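Local coordinates for protein glycosyl hydrolase, BNR repeat (Ralstonia eutropha, PDB 3B7F) that is a putative glycosyl hydrolase with BNR repeats that folds as a seven-bladed beta-propeller, its substrate and activity not established, at residues W294-D299 against V356-T361; R330-D335 against E364-A369; G176-S181 against V341-M346; V237-H240 against I246-Q249. All blocks are in the same frame, centred on the assembly; numbering follows the deposited sequence. Where two conformers were deposited one is given.

The four contacts sample different levels of a seven-bladed propeller. Interaction 1 packs strand 293-297 of one blade against strand 356-359 of the next. Interaction 2, with centres about 10 Å apart, lies farther out: strands 356-359 and 365-368 are neighbours in one blade, joined by a probable hydrogen bond, Phe358 O to Trp366 N at 2.8 Å, and Phe358 CZ packs 3.8 Å from Leu332 CD2. Interaction 3 is the innermost, its centre about 5 Å from that of the chain and about 12 Å from that of interaction 1, which it meets through Gly359 N and Ala345 O, 2.8 Å apart. Interaction 4 is a hairpin in another blade, probably hydrogen-bonded to interaction 3 through Ser181 OG and Val237 N, 2.9 Å apart.

Interaction 1 of 4, residues W294-D299 against V356-T361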
loop_
_atom_site.group_PDB
_atom_site.type_symbol
_atom_site.label_atom_id
_atom_site.label_comp_id
_atom_site.label_asym_id
_atom_site.label_seq_id
_atom_site.Cartn_x
_atom_site.Cartn_y
_atom_site.Cartn_z
ATOM N N TRP A 294 -8.829 4.849 7.827
ATOM C CA TRP A 294 -8.627 3.719 8.744
ATOM C C TRP A 294 -7.145 3.415 8.885
ATOM O O TRP A 294 -6.436 3.476 7.889
ATOM C CB TRP A 294 -9.304 2.437 8.216
ATOM C CG TRP A 294 -10.769 2.498 8.186
ATOM C CD1 TRP A 294 -11.594 2.178 9.195
ATOM C CD2 TRP A 294 -11.599 2.929 7.101
ATOM N NE1 TRP A 294 -12.886 2.354 8.821
ATOM C CE2 TRP A 294 -12.926 2.842 7.546
ATOM C CE3 TRP A 294 -11.346 3.382 5.795
ATOM C CZ2 TRP A 294 -14.018 3.165 6.733
ATOM C CZ3 TRP A 294 -12.426 3.692 4.976
ATOM C CH2 TRP A 294 -13.751 3.575 5.449
ATOM N N VAL A 295 -6.707 3.084 10.111
ATOM C CA VAL A 295 -5.350 2.646 10.419
ATOM C C VAL A 295 -5.406 1.349 11.281
ATOM O O VAL A 295 -6.461 0.963 11.737
ATOM C CB VAL A 295 -4.476 3.765 11.126
ATOM C CG1 VAL A 295 -4.252 4.948 10.155
ATOM C CG2 VAL A 295 -5.081 4.236 12.509
ATOM N N PHE A 296 -4.273 0.661 11.420
ATOM C CA PHE A 296 -4.151 -0.526 12.264
ATOM C C PHE A 296 -2.919 -0.333 13.192
ATOM O O PHE A 296 -1.798 -0.729 12.840
ATOM C CB PHE A 296 -4.013 -1.816 11.477
ATOM C CG PHE A 296 -4.161 -3.044 12.360
ATOM C CD1 PHE A 296 -3.067 -3.590 13.045
ATOM C CD2 PHE A 296 -5.438 -3.615 12.565
ATOM C CE1 PHE A 296 -3.244 -4.709 13.881
ATOM C CE2 PHE A 296 -5.608 -4.712 13.387
ATOM C CZ PHE A 296 -4.517 -5.269 14.043
ATOM N N PRO A 297 -3.138 0.272 14.373
ATOM C CA PRO A 297 -2.036 0.563 15.252
ATOM C C PRO A 297 -1.264 -0.610 15.838
ATOM O O PRO A 297 -1.843 -1.644 16.182
ATOM C CB PRO A 297 -2.701 1.366 16.386
ATOM C CG PRO A 297 -3.958 1.898 15.761
ATOM C CD PRO A 297 -4.402 0.803 14.920
HETATM N N MSE A 298 0.044 -0.398 15.936
HETATM C CA MSE A 298 1.005 -1.336 16.495
HETATM C C MSE A 298 1.938 -0.554 17.414
HETATM O O MSE A 298 1.928 0.669 17.398
HETATM C CB MSE A 298 1.746 -2.021 15.360
HETATM C CG MSE A 298 0.797 -3.017 14.598
HETATM SE SE MSE A 298 1.747 -4.059 13.326
HETATM C CE MSE A 298 2.633 -5.202 14.591
ATOM N N ASP A 299 2.728 -1.270 18.203
ATOM C CA ASP A 299 3.644 -0.712 19.189
ATOM C C ASP A 299 4.972 -0.299 18.545
ATOM O O ASP A 299 5.764 -1.136 18.160
ATOM C CB ASP A 299 3.856 -1.772 20.264
ATOM C CG ASP A 299 4.632 -1.274 21.473
ATOM O OD1 ASP A 299 5.297 -0.227 21.404
ATOM O OD2 ASP A 299 4.569 -1.968 22.519
ATOM N N VAL A 356 -14.335 -2.770 4.694
ATOM C CA VAL A 356 -12.917 -2.653 5.040
ATOM C C VAL A 356 -12.385 -4.064 5.366
ATOM O O VAL A 356 -13.083 -4.923 5.922
ATOM C CB VAL A 356 -12.702 -1.669 6.214
ATOM C CG1 VAL A 356 -11.201 -1.407 6.436
ATOM C CG2 VAL A 356 -13.439 -0.355 5.972
ATOM N N TYR A 357 -11.149 -4.314 4.993
ATOM C CA TYR A 357 -10.596 -5.656 5.099
ATOM C C TYR A 357 -9.173 -5.597 5.519
ATOM O O TYR A 357 -8.477 -4.664 5.172
ATOM C CB TYR A 357 -10.631 -6.315 3.699
ATOM C CG TYR A 357 -11.978 -6.229 3.012
ATOM C CD1 TYR A 357 -12.945 -7.215 3.209
ATOM C CD2 TYR A 357 -12.317 -5.129 2.205
ATOM C CE1 TYR A 357 -14.218 -7.117 2.614
ATOM C CE2 TYR A 357 -13.571 -5.035 1.630
ATOM C CZ TYR A 357 -14.514 -6.046 1.819
ATOM O OH TYR A 357 -15.776 -5.972 1.234
ATOM N N PHE A 358 -8.712 -6.595 6.259
ATOM C CA PHE A 358 -7.279 -6.679 6.540
ATOM C C PHE A 358 -6.780 -8.115 6.651
ATOM O O PHE A 358 -7.545 -9.016 6.987
ATOM C CB PHE A 358 -6.850 -5.813 7.742
ATOM C CG PHE A 358 -7.361 -6.283 9.105
ATOM C CD1 PHE A 358 -6.668 -7.232 9.843
ATOM C CD2 PHE A 358 -8.485 -5.704 9.668
ATOM C CE1 PHE A 358 -7.106 -7.638 11.095
ATOM C CE2 PHE A 358 -8.958 -6.136 10.922
ATOM C CZ PHE A 358 -8.251 -7.087 11.632
ATOM N N GLY A 359 -5.485 -8.291 6.383
ATOM C CA GLY A 359 -4.825 -9.598 6.419
ATOM C C GLY A 359 -3.676 -9.540 7.379
ATOM O O GLY A 359 -2.897 -8.601 7.356
ATOM N N THR A 360 -3.536 -10.584 8.187
ATOM C CA THR A 360 -2.514 -10.633 9.210
ATOM C C THR A 360 -1.358 -11.562 8.804
ATOM O O THR A 360 -1.501 -12.399 7.926
ATOM C CB THR A 360 -3.088 -11.095 10.547
ATOM O OG1 THR A 360 -3.395 -12.474 10.466
ATOM C CG2 THR A 360 -4.358 -10.296 10.949
ATOM N N THR A 361 -0.204 -11.384 9.461
ATOM C CA THR A 361 0.957 -12.234 9.227
ATOM C C THR A 361 0.667 -13.666 9.734
ATOM O O THR A 361 1.327 -14.599 9.326
ATOM C CB THR A 361 2.198 -11.667 9.888
ATOM O OG1 THR A 361 1.991 -11.591 11.312
ATOM C CG2 THR A 361 2.549 -10.264 9.262
#
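Two apolar contacts, Trp294 with Val356 and Phe296 with Phe358, join strand 293-297 to strand 356-359, and no hydrogen bond crosses between them. The first is a CH-pi contact. Val356 CG2 sits over one face of the indole of Trp294, 3.7 Å from the centroid of its six-membered ring and only 17° off the normal, with Trp294 CE2 as the closest atom at 3.6 Å. The methyl reaches it because CG2 lies anti to the carbonyl carbon of Val356, while CG1 takes the place anti to N. The indole is tethered from elsewhere, since Trp294 NE1 bonds the backbone O of Glu371.

The second contact is aromatic. Phe296 CE2 lies above one face of the Phe358 ring, toward its rim, 4.0 Å from Phe358 CZ. The ring planes are inclined at 47° with centroids 5.1 Å apart, which makes the pair oblique. Phe358 is also stacked on Trp366 and meets Trp375 edge to face, extending the aromatic layer.

The strands run in nearly the same direction, 19° apart, with CA atoms 8.5 Å from Trp294 to Val356. Face-to-face packing of sheets through large buried side chains, without shared backbone bonds, is how adjacent blades of a beta-propeller meet.

Interaction 2 of 4, residues R330-D335 against E364-A369; sequences RGLPTD and EIWASA
Leu332 turns CG beside its own backbone N, and CD1 continues the chain (chi2 178°), which leaves CD2 as the side branch turned onto Trp366. The indole makes the matching turn from strand 365-368: with chi1 at -68° its CG likewise stands beside N, and the ring points toward Gly331-Pro333. Leu332 CD2 comes down over one face, off centre toward the rim. It lies 3.7 Å from the centroid of the six-membered ring of Trp366, a CH-pi contact whose shortest approach is the 3.4 Å between Leu332 CD2 and Trp366 CE3.

The far end of the indole is met by the residues flanking the leucine. Pro333 CD approaches Trp366 CH2 obliquely at 3.7 Å, and Gly331 O comes to 3.2 Å from Trp366 CZ3, also at an oblique angle and without hydrogen bonding.

The pyrrole N-H is occupied within its own segment. Trp366 NE1 donates to Glu364 OE1 at 3.1 Å with an angle of 151°; the oxygen lies close to the indole plane but is met from above the carboxylate plane. Stacking with Phe358 of strand 356-359 adds to the restraint on the ring.

The loop between the blades ending in strand 326-328 and beginning in strand 346-348 is thus held to Trp366 by dispersion and CH-pi contacts, while the indole's polar edge is satisfied by the glutamate, which would fix its rotation.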
loop_
_atom_site.group_PDB
_atom_site.type_symbol
_atom_site.label_atom_id
_atom_site.label_comp_id
_atom_site.label_asym_id
_atom_site.label_seq_id
_atom_site.Cartn_x
_atom_site.Cartn_y
_atom_site.Cartn_z
ATOM N N ARG A 330 -15.113 -4.744 17.249
ATOM C CA ARG A 330 -16.198 -5.728 17.421
ATOM C C ARG A 330 -15.997 -6.892 16.469
ATOM O O ARG A 330 -15.850 -6.671 15.254
ATOM C CB ARG A 330 -17.560 -5.158 17.143
ATOM C CG ARG A 330 -17.983 -4.112 18.066
ATOM C CD ARG A 330 -19.394 -3.700 17.732
ATOM N NE ARG A 330 -19.697 -2.447 18.400
ATOM C CZ ARG A 330 -20.244 -2.302 19.602
ATOM N NH1 ARG A 330 -20.629 -3.334 20.348
ATOM N NH2 ARG A 330 -20.433 -1.064 20.042
ATOM N N GLY A 331 -16.008 -8.100 17.031
ATOM C CA GLY A 331 -15.734 -9.314 16.302
ATOM C C GLY A 331 -14.280 -9.792 16.387
ATOM O O GLY A 331 -14.012 -10.950 16.093
ATOM N N LEU A 332 -13.350 -8.920 16.790
ATOM C CA LEU A 332 -11.953 -9.278 16.875
ATOM C C LEU A 332 -11.631 -9.921 18.221
ATOM O O LEU A 332 -12.348 -9.672 19.226
ATOM C CB LEU A 332 -11.070 -8.054 16.677
ATOM C CG LEU A 332 -11.189 -7.281 15.375
ATOM C CD1 LEU A 332 -10.220 -6.075 15.460
ATOM C CD2 LEU A 332 -10.905 -8.200 14.118
ATOM N N PRO A 333 -10.556 -10.747 18.258
ATOM C CA PRO A 333 -10.124 -11.334 19.512
ATOM C C PRO A 333 -9.911 -10.213 20.513
ATOM O O PRO A 333 -9.255 -9.201 20.190
ATOM C CB PRO A 333 -8.801 -11.980 19.158
ATOM C CG PRO A 333 -8.906 -12.261 17.742
ATOM C CD PRO A 333 -9.657 -11.147 17.159
ATOM N N THR A 334 -10.472 -10.407 21.695
ATOM C CA THR A 334 -10.462 -9.368 22.717
ATOM C C THR A 334 -9.088 -9.197 23.404
ATOM O O THR A 334 -8.710 -8.075 23.714
ATOM C CB THR A 334 -11.620 -9.590 23.729
ATOM O OG1 THR A 334 -11.893 -8.368 24.419
ATOM C CG2 THR A 334 -11.300 -10.723 24.728
ATOM N N ASP A 335 -8.332 -10.273 23.623
ATOM C CA ASP A 335 -7.000 -10.151 24.251
ATOM C C ASP A 335 -6.105 -11.351 23.962
ATOM O O ASP A 335 -6.561 -12.304 23.368
ATOM C CB ASP A 335 -7.103 -9.818 25.766
ATOM C CG ASP A 335 -8.107 -10.681 26.493
ATOM O OD1 ASP A 335 -8.109 -11.905 26.264
ATOM O OD2 ASP A 335 -8.887 -10.117 27.298
ATOM N N GLU A 364 -4.893 -14.654 8.706
ATOM C CA GLU A 364 -6.327 -14.398 8.807
ATOM C C GLU A 364 -6.701 -13.218 7.923
ATOM O O GLU A 364 -5.931 -12.280 7.795
ATOM C CB GLU A 364 -6.711 -14.075 10.244
ATOM C CG GLU A 364 -6.680 -15.277 11.204
ATOM C CD GLU A 364 -7.006 -14.901 12.641
ATOM O OE1 GLU A 364 -6.632 -13.813 13.094
ATOM O OE2 GLU A 364 -7.589 -15.708 13.355
ATOM N N ILE A 365 -7.874 -13.294 7.298
ATOM C CA ILE A 365 -8.455 -12.200 6.551
ATOM C C ILE A 365 -9.698 -11.839 7.325
ATOM O O ILE A 365 -10.568 -12.711 7.507
ATOM C CB ILE A 365 -8.871 -12.521 5.118
ATOM C CG1 ILE A 365 -7.653 -12.872 4.266
ATOM C CG2 ILE A 365 -9.544 -11.275 4.533
ATOM C CD1 ILE A 365 -6.843 -11.645 3.798
ATOM N N TRP A 366 -9.735 -10.592 7.833
ATOM C CA TRP A 366 -10.882 -10.043 8.576
ATOM C C TRP A 366 -11.624 -9.080 7.681
ATOM O O TRP A 366 -10.993 -8.297 6.986
ATOM C CB TRP A 366 -10.439 -9.360 9.847
ATOM C CG TRP A 366 -9.896 -10.354 10.847
ATOM C CD1 TRP A 366 -8.635 -10.821 10.913
ATOM C CD2 TRP A 366 -10.610 -10.970 11.917
ATOM N NE1 TRP A 366 -8.496 -11.678 11.957
ATOM C CE2 TRP A 366 -9.699 -11.796 12.601
ATOM C CE3 TRP A 366 -11.935 -10.911 12.365
ATOM C CZ2 TRP A 366 -10.082 -12.590 13.714
ATOM C CZ3 TRP A 366 -12.307 -11.665 13.466
ATOM C CH2 TRP A 366 -11.382 -12.496 14.138
ATOM N N ALA A 367 -12.953 -9.158 7.678
ATOM C CA ALA A 367 -13.792 -8.336 6.773
ATOM C C ALA A 367 -14.877 -7.590 7.531
ATOM O O ALA A 367 -15.400 -8.094 8.497
ATOM C CB ALA A 367 -14.432 -9.197 5.697
ATOM N N SER A 368 -15.137 -6.360 7.105
ATOM C CA SER A 368 -16.223 -5.548 7.601
ATOM C C SER A 368 -17.022 -5.081 6.403
ATOM O O SER A 368 -16.428 -4.678 5.413
ATOM C CB SER A 368 -15.704 -4.326 8.315
ATOM O OG SER A 368 -16.783 -3.518 8.694
ATOM N N ALA A 369 -18.346 -5.171 6.480
ATOM C CA ALA A 369 -19.233 -4.626 5.451
ATOM C C ALA A 369 -19.947 -3.369 5.959
ATOM O O ALA A 369 -20.897 -2.921 5.311
ATOM C CB ALA A 369 -20.269 -5.682 5.009
#

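Interaction 3 of 4, residues G176-S181 against V341-M346; sequences GPKMHS and VKRQAM
This is a contact of basic side chains in the middle of the propeller, where Arg343 reaches from a loop toward Lys178 and His180 on strand 178-184, the first strand of its blade. The first strand of each blade lines the centre of a propeller, so the three side chains meet near its axis. The arginine rides on a type I beta turn from Lys342 to Ala345, closed by Ala345 N to Lys342 O at 3.0 Å. From there its chain runs extended from CG to NE (chi2 152°) and delivers the guanidinium to the opposing strand.

Lys178 arrives from the opposite direction and bends at chi3 (74°), which brings NZ over one face of the guanidinium, 4.0 Å from Arg343 NH2. Two like charges this close would be expected to disfavour each other somewhat.

His180 instead lies at the guanidinium's edge, with the two planes 63° apart. Its NE2 is 3.2 Å from Arg343 NH1, but the angle is too poor for a hydrogen bond. Both groups turn to a shared partner, since His180 NE2 and Arg343 NH1 each bond Ser197 OG. Elsewhere on the imidazole, ND1 of His180 and Ser181 OG are 2.7 Å apart in a nearly straight bond that holds the ring's rotation.

Strand 192-197 brings in Ser197 alongside strand 178-184, strand 116-122 supplies Phe118 against Lys178 and His180, and the turn itself is tied to strand 385-391 by the backbone pair Gln344 and Val388.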
loop_
_atom_site.group_PDB
_atom_site.type_symbol
_atom_site.label_atom_id
_atom_site.label_comp_id
_atom_site.label_asym_id
_atom_site.label_seq_id
_atom_site.Cartn_x
_atom_site.Cartn_y
_atom_site.Cartn_z
ATOM N N GLY A 176 14.644 -5.524 3.570
ATOM C CA GLY A 176 15.454 -4.606 2.772
ATOM C C GLY A 176 14.663 -3.326 2.581
ATOM O O GLY A 176 13.463 -3.317 2.800
ATOM N N PRO A 177 15.323 -2.242 2.153
ATOM C CA PRO A 177 14.640 -0.979 1.949
ATOM C C PRO A 177 13.825 -1.050 0.653
ATOM O O PRO A 177 14.163 -1.804 -0.246
ATOM C CB PRO A 177 15.789 0.011 1.851
ATOM C CG PRO A 177 16.857 -0.748 1.204
ATOM C CD PRO A 177 16.744 -2.140 1.774
ATOM N N LYS A 178 12.772 -0.269 0.550
ATOM C CA LYS A 178 11.859 -0.409 -0.584
ATOM C C LYS A 178 11.162 0.872 -0.977
ATOM O O LYS A 178 11.039 1.803 -0.181
ATOM C CB LYS A 178 10.782 -1.440 -0.223
ATOM C CG LYS A 178 9.885 -0.967 0.921
ATOM C CD LYS A 178 9.164 -2.081 1.615
ATOM C CE LYS A 178 10.025 -2.911 2.505
ATOM N NZ LYS A 178 9.176 -3.522 3.565
HETATM N N MSE A 179 10.668 0.845 -2.209
HETATM C CA MSE A 179 9.927 1.907 -2.828
HETATM C C MSE A 179 8.469 1.471 -2.736
HETATM O O MSE A 179 8.126 0.334 -3.081
HETATM C CB MSE A 179 10.387 2.014 -4.279
HETATM C CG MSE A 179 9.528 2.788 -5.267
HETATM SE SE MSE A 179 9.899 4.610 -5.524
HETATM C CE MSE A 179 11.744 4.581 -6.094
ATOM N N HIS A 180 7.599 2.366 -2.301
ATOM C CA HIS A 180 6.199 2.030 -2.158
ATOM C C HIS A 180 5.362 3.267 -2.414
ATOM O O HIS A 180 5.893 4.285 -2.845
ATOM C CB HIS A 180 5.979 1.432 -0.753
ATOM C CG HIS A 180 6.369 2.338 0.371
ATOM N ND1 HIS A 180 5.588 3.400 0.778
ATOM C CD2 HIS A 180 7.431 2.310 1.208
ATOM C CE1 HIS A 180 6.178 4.013 1.790
ATOM N NE2 HIS A 180 7.292 3.364 2.084
ATOM N N SER A 181 4.055 3.155 -2.176
ATOM C CA SER A 181 3.126 4.257 -2.259
ATOM C C SER A 181 3.295 5.141 -3.500
ATOM O O SER A 181 3.396 6.363 -3.390
ATOM C CB SER A 181 3.255 5.088 -0.978
ATOM O OG SER A 181 3.061 4.280 0.154
ATOM N N VAL A 341 -0.317 -6.351 11.011
ATOM C CA VAL A 341 -0.986 -6.015 9.736
ATOM C C VAL A 341 0.031 -5.150 8.974
ATOM O O VAL A 341 0.401 -4.085 9.435
ATOM C CB VAL A 341 -2.351 -5.331 9.966
ATOM C CG1 VAL A 341 -3.044 -4.878 8.615
ATOM C CG2 VAL A 341 -3.248 -6.268 10.733
ATOM N N LYS A 342 0.535 -5.663 7.850
ATOM C CA LYS A 342 1.569 -4.985 7.062
ATOM C C LYS A 342 0.937 -3.860 6.199
ATOM O O LYS A 342 -0.303 -3.744 6.132
ATOM C CB LYS A 342 2.374 -6.001 6.236
ATOM C CG LYS A 342 3.402 -6.864 7.008
ATOM C CD LYS A 342 3.870 -8.010 6.101
ATOM C CE LYS A 342 5.331 -8.439 6.279
ATOM N NZ LYS A 342 5.723 -8.901 7.595
ATOM N N ARG A 343 1.802 -3.043 5.575
ATOM C CA ARG A 343 1.413 -1.824 4.804
ATOM C C ARG A 343 0.363 -1.974 3.757
ATOM O O ARG A 343 -0.440 -1.068 3.592
ATOM C CB ARG A 343 2.539 -1.318 3.927
ATOM C CG ARG A 343 3.696 -0.898 4.537
ATOM C CD ARG A 343 4.861 -1.093 3.580
ATOM N NE ARG A 343 5.957 -1.173 4.528
ATOM C CZ ARG A 343 6.845 -0.244 4.771
ATOM N NH1 ARG A 343 6.925 0.847 4.060
ATOM N NH2 ARG A 343 7.722 -0.465 5.717
ATOM N N GLN A 344 0.491 -3.040 2.959
ATOM C CA GLN A 344 -0.414 -3.317 1.852
ATOM C C GLN A 344 -1.510 -4.281 2.262
ATOM O O GLN A 344 -2.342 -4.650 1.434
ATOM C CB GLN A 344 0.360 -3.917 0.679
ATOM C CG GLN A 344 1.386 -2.992 0.029
ATOM C CD GLN A 344 2.490 -3.776 -0.643
ATOM O OE1 GLN A 344 3.171 -4.549 0.027
ATOM N NE2 GLN A 344 2.673 -3.588 -1.972
ATOM N N ALA A 345 -1.538 -4.671 3.527
ATOM C CA ALA A 345 -2.497 -5.669 4.014
ATOM C C ALA A 345 -3.870 -5.138 4.508
ATOM O O ALA A 345 -4.628 -5.904 5.108
ATOM C CB ALA A 345 -1.808 -6.573 5.065
HETATM N N MSE A 346 -4.184 -3.855 4.298
HETATM C CA MSE A 346 -5.543 -3.317 4.506
HETATM C C MSE A 346 -6.035 -2.768 3.190
HETATM O O MSE A 346 -5.250 -2.210 2.440
HETATM C CB MSE A 346 -5.667 -2.150 5.478
HETATM C CG MSE A 346 -5.594 -2.492 6.891
HETATM SE SE MSE A 346 -6.586 -1.232 8.001
HETATM C CE MSE A 346 -5.531 0.229 7.526
#

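Interaction 4 of 4, residues V237-H240 against I246-Q249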
loop_
_atom_site.group_PDB
_atom_site.type_symbol
_atom_site.label_atom_id
_atom_site.label_comp_id
_atom_site.label_asym_id
_atom_site.label_seq_id
_atom_site.Cartn_x
_atom_site.Cartn_y
_atom_site.Cartn_z
ATOM N N VAL A 237 1.307 5.678 2.000
ATOM C CA VAL A 237 0.807 6.999 1.627
ATOM C C VAL A 237 -0.371 6.786 0.651
ATOM O O VAL A 237 -0.312 5.887 -0.191
ATOM C CB VAL A 237 1.918 7.931 0.991
ATOM C CG1 VAL A 237 1.499 9.405 1.067
ATOM C CG2 VAL A 237 3.272 7.780 1.661
ATOM N N VAL A 238 -1.425 7.607 0.773
ATOM C CA VAL A 238 -2.602 7.578 -0.112
ATOM C C VAL A 238 -2.985 9.024 -0.528
ATOM O O VAL A 238 -2.762 9.972 0.210
ATOM C CB VAL A 238 -3.830 6.833 0.538
ATOM C CG1 VAL A 238 -3.525 5.331 0.783
ATOM C CG2 VAL A 238 -4.235 7.458 1.846
ATOM N N GLN A 239 -3.481 9.179 -1.747
ATOM C CA GLN A 239 -3.977 10.440 -2.267
ATOM C C GLN A 239 -5.452 10.191 -2.441
ATOM O O GLN A 239 -5.826 9.200 -3.074
ATOM C CB GLN A 239 -3.321 10.761 -3.607
ATOM C CG GLN A 239 -3.835 12.053 -4.281
ATOM C CD GLN A 239 -3.094 12.386 -5.553
ATOM O OE1 GLN A 239 -2.605 11.491 -6.246
ATOM N NE2 GLN A 239 -3.031 13.679 -5.884
ATOM N N HIS A 240 -6.300 11.075 -1.916
ATOM C CA HIS A 240 -7.737 10.833 -1.965
ATOM C C HIS A 240 -8.281 11.021 -3.388
ATOM O O HIS A 240 -7.968 12.000 -4.010
ATOM C CB HIS A 240 -8.501 11.716 -0.990
ATOM C CG HIS A 240 -9.850 11.171 -0.684
ATOM N ND1 HIS A 240 -10.979 11.499 -1.406
ATOM C CD2 HIS A 240 -10.227 10.214 0.187
ATOM C CE1 HIS A 240 -12.003 10.801 -0.950
ATOM N NE2 HIS A 240 -11.572 10.017 0.018
ATOM N N ILE A 246 -5.676 16.249 -0.945
ATOM C CA ILE A 246 -5.519 15.629 0.376
ATOM C C ILE A 246 -4.780 14.289 0.306
ATOM O O ILE A 246 -5.189 13.374 -0.419
ATOM C CB ILE A 246 -6.892 15.438 1.084
ATOM C CG1 ILE A 246 -7.785 16.681 0.926
ATOM C CG2 ILE A 246 -6.693 15.054 2.568
ATOM C CD1 ILE A 246 -7.135 18.042 1.301
ATOM N N LEU A 247 -3.675 14.209 1.049
ATOM C CA LEU A 247 -2.858 13.008 1.199
ATOM C C LEU A 247 -2.851 12.604 2.673
ATOM O O LEU A 247 -2.892 13.459 3.560
ATOM C CB LEU A 247 -1.407 13.216 0.733
ATOM C CG LEU A 247 -1.100 13.180 -0.774
ATOM C CD1 LEU A 247 -1.955 14.135 -1.542
ATOM C CD2 LEU A 247 0.372 13.493 -1.004
ATOM N N TYR A 248 -2.866 11.301 2.922
ATOM C CA TYR A 248 -2.741 10.765 4.278
ATOM C C TYR A 248 -1.580 9.799 4.284
ATOM O O TYR A 248 -1.265 9.196 3.258
ATOM C CB TYR A 248 -4.004 10.069 4.755
ATOM C CG TYR A 248 -5.197 10.982 5.042
ATOM C CD1 TYR A 248 -6.108 11.299 4.042
ATOM C CD2 TYR A 248 -5.452 11.457 6.334
ATOM C CE1 TYR A 248 -7.221 12.089 4.307
ATOM C CE2 TYR A 248 -6.576 12.230 6.611
ATOM C CZ TYR A 248 -7.453 12.551 5.583
ATOM O OH TYR A 248 -8.569 13.332 5.812
ATOM N N GLN A 249 -0.871 9.714 5.407
ATOM C CA GLN A 249 0.147 8.675 5.520
ATOM C C GLN A 249 0.236 8.078 6.912
ATOM O O GLN A 249 -0.021 8.757 7.907
ATOM C CB GLN A 249 1.550 9.151 5.065
ATOM C CG GLN A 249 2.199 10.248 5.908
ATOM C CD GLN A 249 3.698 10.288 5.769
ATOM O OE1 GLN A 249 4.362 9.309 6.062
ATOM N NE2 GLN A 249 4.247 11.439 5.359
#
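A beta hairpin between the first two strands of a propeller blade, 234-239 and 246-251, brings Val237-His240 alongside Ile246-Gln249. Short segments of the strands run antiparallel at 162°, 4.7 Å apart between axes.

Val238 and Tyr248 form the hydrogen-bonded pair: Val238 N gives to Tyr248 O, and Tyr248 N to Val238 O, each at 3.0 Å. One residue beyond the last pair, His240 N bonds Ile246 O, also at 3.0 Å, carrying the ladder into the turn. The non-hydrogen-bonded pairs are Val237 with Gln249 and Gln239 with Leu247. CA-H...O contacts reinforce the ladder, the tighter being Leu247 CA to Val238 O at 3.2 Å.

On one face Val238 CG2 packs on Tyr248 CB at 3.9 Å: CG1 of the valine stands anti to the carbonyl carbon (chi1 -64°), leaving CG2 between the backbone N and the carbonyl carbon, on the Tyr248 side. On the other face Gln239, its chain fully extended, crosses Leu247 at a slant, Gln239 CG 3.9 Å from Leu247 CD1. Val237 CG1 and Gln249 CB lie side by side, 4.0 Å apart, while the amide of Gln249 leads away and bonds Asn251 ND2 through OE1. Gln239 NE2 bonds Pro244 O in the connecting turn, whereas His240 NE2 and Tyr248 OH reach His286 O and Pro290 O beyond the hairpin.

Strand 282-285 of the next blade packs on the Val238 and Tyr248 face through Ile283, whereas Trp265 of strand 264-266 touches Val237, Leu247 and Gln249, and strand 254-259 bonds the outer edge of 246-251.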